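Local coordinates for guanine nucleotide exchange protein (Legionella pneumophila, PDB 1XSZ) that probably acts as a guanine nucleotide exchange factor for ADP-ribosylation factors, through a Sec7 domain whose active site is covered by a C-terminal capping domain, at residues Leu112-Ser117 and Gln249-Leu254; Leu144-His149 and Leu254-Gly259. One frame throughout, in Å; residues are numbered along the deposited sequence.

Contact 1: residues Leu112-Ser117 and Gln249-Leu254; sequences LVQSFS and QPKSWL
Val113 and Trp253, with Gln114 and Lys251 beside them, join the helical Sec7 domain to the short capping-domain helix 252-258, consistent with a cap laid over the active site. The backbones stay well apart: even the nearest CA atoms, of Val113 and Leu254, are 11.3 Å from each other, and the gap is spanned mainly by the indole of Trp253 and the long Lys251 chain. Val113 CG2 comes to 4.1 Å from Trp253 CH2, a far corner of the six-membered ring, as the two side chains pass in opposite directions. Trp253 gets there by holding CG between its backbone N and carbonyl carbon (chi1 84°), which swings the indole from the start of its helix toward helix 106-123. The ring is fixed by more than this methyl: it stacks with Phe139, and its NE1 donates to Tyr135 OH. Val113 is itself packed against Ala138 and Ile142, so helix 131-149 backs both partners.

Gln114 and Lys251, both exposed, make the polar side. Lys251, the N-cap residue, reaches across with its chain stretched out nearly straight to NZ, which ends 4.0 Å from Gln114 NE2. No hydrogen bond joins these nitrogens. The ammonium instead makes a salt bridge to Asp110 and a hydrogen bond to Tyr135 OH, the same hydroxyl that receives the indole N-H; this neighbouring acid would be expected to favour a charged lysine. Behind the tryptophan, Leu254 CD2 rests 3.5 Å above the plane of the Trp253 ring, displaced toward its rim.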
# COMPACT_ATOMS: atom_id res chain seq x y z
N LEU A 112 -2.94 -5.71 4.24
CA LEU A 112 -2.32 -6.08 5.51
C LEU A 112 -3.40 -6.19 6.59
O LEU A 112 -3.43 -7.16 7.35
CB LEU A 112 -1.26 -5.04 5.92
CG LEU A 112 0.01 -5.02 5.07
CD1 LEU A 112 0.96 -3.97 5.63
CD2 LEU A 112 0.67 -6.39 5.04
N VAL A 113 -4.30 -5.21 6.65
CA VAL A 113 -5.38 -5.24 7.64
C VAL A 113 -6.26 -6.48 7.44
O VAL A 113 -6.70 -7.10 8.42
CB VAL A 113 -6.22 -3.94 7.56
CG1 VAL A 113 -7.42 -4.01 8.49
CG2 VAL A 113 -5.34 -2.75 7.94
N GLN A 114 -6.52 -6.85 6.19
CA GLN A 114 -7.34 -8.03 5.91
C GLN A 114 -6.64 -9.30 6.39
O GLN A 114 -7.28 -10.24 6.85
CB GLN A 114 -7.62 -8.13 4.41
CG GLN A 114 -8.59 -7.09 3.89
CD GLN A 114 -8.76 -7.15 2.39
OE1 GLN A 114 -9.06 -8.21 1.83
NE2 GLN A 114 -8.57 -6.02 1.73
N SER A 115 -5.31 -9.34 6.28
CA SER A 115 -4.56 -10.50 6.73
C SER A 115 -4.70 -10.65 8.24
O SER A 115 -4.95 -11.75 8.76
CB SER A 115 -3.08 -10.35 6.36
OG SER A 115 -2.35 -11.50 6.73
N PHE A 116 -4.55 -9.55 8.96
CA PHE A 116 -4.69 -9.59 10.41
C PHE A 116 -6.09 -10.05 10.81
O PHE A 116 -6.24 -10.92 11.67
CB PHE A 116 -4.47 -8.21 11.02
CG PHE A 116 -4.94 -8.11 12.44
CD1 PHE A 116 -4.18 -8.63 13.48
CD2 PHE A 116 -6.19 -7.57 12.73
CE1 PHE A 116 -4.66 -8.63 14.79
CE2 PHE A 116 -6.67 -7.56 14.03
CZ PHE A 116 -5.91 -8.09 15.06
N SER A 117 -7.11 -9.46 10.20
CA SER A 117 -8.49 -9.81 10.52
C SER A 117 -8.76 -11.30 10.35
O SER A 117 -9.45 -11.91 11.17
CB SER A 117 -9.46 -8.99 9.67
OG SER A 117 -9.33 -9.29 8.29
N GLN A 249 -12.51 2.61 -7.38
CA GLN A 249 -12.98 3.63 -6.45
C GLN A 249 -12.45 3.32 -5.06
O GLN A 249 -12.25 2.17 -4.70
CB GLN A 249 -14.51 3.67 -6.44
CG GLN A 249 -15.13 4.11 -7.77
CD GLN A 249 -14.64 5.47 -8.22
OE1 GLN A 249 -14.56 6.41 -7.44
NE2 GLN A 249 -14.31 5.58 -9.51
N PRO A 250 -12.21 4.37 -4.26
CA PRO A 250 -11.69 4.20 -2.90
C PRO A 250 -12.71 3.80 -1.84
O PRO A 250 -13.82 4.34 -1.81
CB PRO A 250 -11.11 5.58 -2.60
CG PRO A 250 -12.12 6.48 -3.27
CD PRO A 250 -12.30 5.80 -4.61
N LYS A 251 -12.34 2.86 -0.98
CA LYS A 251 -13.23 2.49 0.11
C LYS A 251 -13.28 3.73 0.99
O LYS A 251 -12.27 4.43 1.15
CB LYS A 251 -12.66 1.31 0.91
CG LYS A 251 -12.70 -0.01 0.16
CD LYS A 251 -12.15 -1.15 1.00
CE LYS A 251 -12.17 -2.45 0.22
NZ LYS A 251 -11.61 -3.57 1.01
N SER A 252 -14.44 4.02 1.56
CA SER A 252 -14.58 5.21 2.39
C SER A 252 -13.57 5.29 3.52
O SER A 252 -13.02 6.35 3.78
CB SER A 252 -16.00 5.31 2.96
OG SER A 252 -16.27 4.27 3.87
N TRP A 253 -13.30 4.17 4.19
CA TRP A 253 -12.36 4.20 5.30
C TRP A 253 -10.94 4.52 4.85
O TRP A 253 -10.19 5.12 5.61
CB TRP A 253 -12.41 2.91 6.14
CG TRP A 253 -11.62 1.73 5.66
CD1 TRP A 253 -12.06 0.70 4.89
CD2 TRP A 253 -10.26 1.41 6.01
NE1 TRP A 253 -11.08 -0.25 4.74
CE2 TRP A 253 -9.96 0.16 5.42
CE3 TRP A 253 -9.28 2.05 6.77
CZ2 TRP A 253 -8.72 -0.46 5.57
CZ3 TRP A 253 -8.04 1.43 6.92
CH2 TRP A 253 -7.77 0.19 6.32
N LEU A 254 -10.58 4.12 3.63
CA LEU A 254 -9.24 4.41 3.12
C LEU A 254 -9.13 5.90 2.76
O LEU A 254 -8.07 6.49 2.88
CB LEU A 254 -8.92 3.52 1.91
CG LEU A 254 -8.73 2.04 2.29
CD1 LEU A 254 -8.58 1.18 1.05
CD2 LEU A 254 -7.51 1.91 3.19

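Contact 2: residues Leu144-His149 and Leu254-Gly259; sequences LNTDLH and LSFFTG
Thr146 meets Phe256 and Phe257 where the C-terminal end of the Sec7 helix 131-149 packs against the last turn of the capping helix 252-258. The sequence LNTDLH of Leu144-His149 matches the Sec7 motif that in relatives lines the groove receiving the GTPase, so cover by helix 252-258 is consistent with a cap over the active site. The closest CA pair, Thr146 and Phe257, is separated by 7.7 Å.

In the tight part, different atoms of Thr146 meet the two rings. OG1 lies beside the backbone N (chi1 -70°) and approaches the edge of Phe257 near the ring plane, 4.0 Å from CD1 and equally far from CE1. Phe256 reaches the same threonine obliquely from the neighbouring helical position, its CE1 being 4.3 Å from Thr146 CB. Helix 287-290 adds to the packing, with Trp288 against Thr146 and Leu289 against Phe257. No direct hydrogen bond crosses the contact; one water links the segments, donating to Thr146 OG1 at 2.8 Å and to the carbonyl Phe257 O, tying a side-chain oxygen to a backbone one.

The looser side is that of Asp147, which is partly exposed: Asp147 CB stays 4.6 Å from Phe256 CZ, and its OD1 accepts instead from Met159 N. Phe256 is also partly exposed, although much of its ring is covered, Phe285 stacking on it. The helix behind the rings closes at Gly259, whose positive phi (86°) ends the helical course. Just before it, Thr258 N and Thr258 OG1 grip Leu254 O from opposite faces of its carbonyl plane, the hydroxyl at 2.7 Å.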
# COMPACT_ATOMS: atom_id res chain seq x y z
N LEU A 144 -10.75 5.08 14.37
CA LEU A 144 -10.97 5.62 15.71
C LEU A 144 -9.67 6.13 16.33
O LEU A 144 -9.66 7.12 17.05
CB LEU A 144 -11.63 4.56 16.60
CG LEU A 144 -12.04 5.00 18.00
CD1 LEU A 144 -13.01 6.17 17.92
CD2 LEU A 144 -12.70 3.83 18.72
N ASN A 145 -8.57 5.43 16.05
CA ASN A 145 -7.27 5.85 16.57
C ASN A 145 -6.95 7.27 16.08
O ASN A 145 -6.52 8.12 16.85
CB ASN A 145 -6.19 4.86 16.11
CG ASN A 145 -4.80 5.26 16.53
OD1 ASN A 145 -3.97 5.66 15.70
ND2 ASN A 145 -4.52 5.15 17.82
N THR A 146 -7.18 7.54 14.80
CA THR A 146 -6.93 8.88 14.27
C THR A 146 -7.94 9.87 14.85
O THR A 146 -7.58 10.97 15.27
CB THR A 146 -7.07 8.91 12.74
OG1 THR A 146 -5.97 8.20 12.15
CG2 THR A 146 -7.08 10.35 12.22
N ASP A 147 -9.20 9.45 14.90
CA ASP A 147 -10.25 10.31 15.42
C ASP A 147 -9.97 10.78 16.85
O ASP A 147 -10.14 11.96 17.16
CB ASP A 147 -11.58 9.56 15.34
CG ASP A 147 -12.77 10.45 15.60
OD1 ASP A 147 -13.26 10.48 16.74
OD2 ASP A 147 -13.20 11.13 14.64
N LEU A 148 -9.52 9.87 17.70
CA LEU A 148 -9.27 10.20 19.10
C LEU A 148 -7.94 10.87 19.39
O LEU A 148 -7.83 11.66 20.33
CB LEU A 148 -9.38 8.93 19.96
CG LEU A 148 -10.74 8.23 19.94
CD1 LEU A 148 -10.73 7.05 20.92
CD2 LEU A 148 -11.83 9.22 20.31
N HIS A 149 -6.93 10.59 18.57
CA HIS A 149 -5.60 11.13 18.84
C HIS A 149 -5.08 12.26 17.95
O HIS A 149 -4.00 12.80 18.21
CB HIS A 149 -4.62 9.96 18.91
CG HIS A 149 -4.99 8.97 19.97
ND1 HIS A 149 -5.12 9.33 21.30
CD2 HIS A 149 -5.34 7.67 19.90
CE1 HIS A 149 -5.52 8.28 21.99
NE2 HIS A 149 -5.66 7.26 21.17
N LEU A 254 -10.58 4.12 3.63
CA LEU A 254 -9.24 4.41 3.12
C LEU A 254 -9.13 5.90 2.76
O LEU A 254 -8.07 6.49 2.88
CB LEU A 254 -8.92 3.52 1.91
CG LEU A 254 -8.73 2.04 2.29
CD1 LEU A 254 -8.58 1.18 1.05
CD2 LEU A 254 -7.51 1.91 3.19
N SER A 255 -10.24 6.48 2.31
CA SER A 255 -10.26 7.90 1.98
C SER A 255 -10.07 8.70 3.28
O SER A 255 -9.33 9.68 3.32
CB SER A 255 -11.60 8.27 1.33
OG SER A 255 -11.70 9.66 1.10
N PHE A 256 -10.74 8.26 4.34
CA PHE A 256 -10.66 8.89 5.65
C PHE A 256 -9.23 8.77 6.21
O PHE A 256 -8.62 9.76 6.61
CB PHE A 256 -11.66 8.17 6.58
CG PHE A 256 -11.62 8.60 8.03
CD1 PHE A 256 -10.58 8.20 8.87
CD2 PHE A 256 -12.68 9.32 8.58
CE1 PHE A 256 -10.60 8.51 10.23
CE2 PHE A 256 -12.71 9.64 9.93
CZ PHE A 256 -11.67 9.23 10.77
N PHE A 257 -8.71 7.56 6.19
CA PHE A 257 -7.40 7.28 6.75
C PHE A 257 -6.19 7.85 6.01
O PHE A 257 -5.25 8.36 6.64
CB PHE A 257 -7.26 5.76 6.91
CG PHE A 257 -6.03 5.31 7.65
CD1 PHE A 257 -5.75 5.77 8.94
CD2 PHE A 257 -5.17 4.37 7.08
CE1 PHE A 257 -4.64 5.31 9.65
CE2 PHE A 257 -4.05 3.91 7.78
CZ PHE A 257 -3.79 4.38 9.07
N THR A 258 -6.23 7.78 4.68
CA THR A 258 -5.09 8.20 3.85
C THR A 258 -5.32 9.31 2.83
O THR A 258 -4.36 9.80 2.24
CB THR A 258 -4.56 7.02 3.03
OG1 THR A 258 -5.50 6.69 2.00
CG2 THR A 258 -4.35 5.78 3.91
N GLY A 259 -6.58 9.67 2.59
CA GLY A 259 -6.88 10.69 1.59
C GLY A 259 -7.01 10.09 0.20
O GLY A 259 -7.14 10.79 -0.80
O HOH W 1 -5.52 9.14 9.55

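Both contacts use the capping helix 252-258 against the Sec7 domain, and their centres lie 12 Å apart. Contact 1 engages helix 106-123 from the start of the capping helix, whereas contact 2 engages the next helix in the chain, 131-149, from its end; Leu254 belongs to both segments without bridging either. Contact 1 is half surface, with two buried and two exposed residues, and pairs an apolar touch with an exposed lysine whose charge is met by Asp110. Contact 2 covers more area, 144 against 104 Å², has no exposed touching residue and no charged pair; it sets a threonine against two phenylalanines and adds a water bridge. Neither has a direct hydrogen bond between its segments.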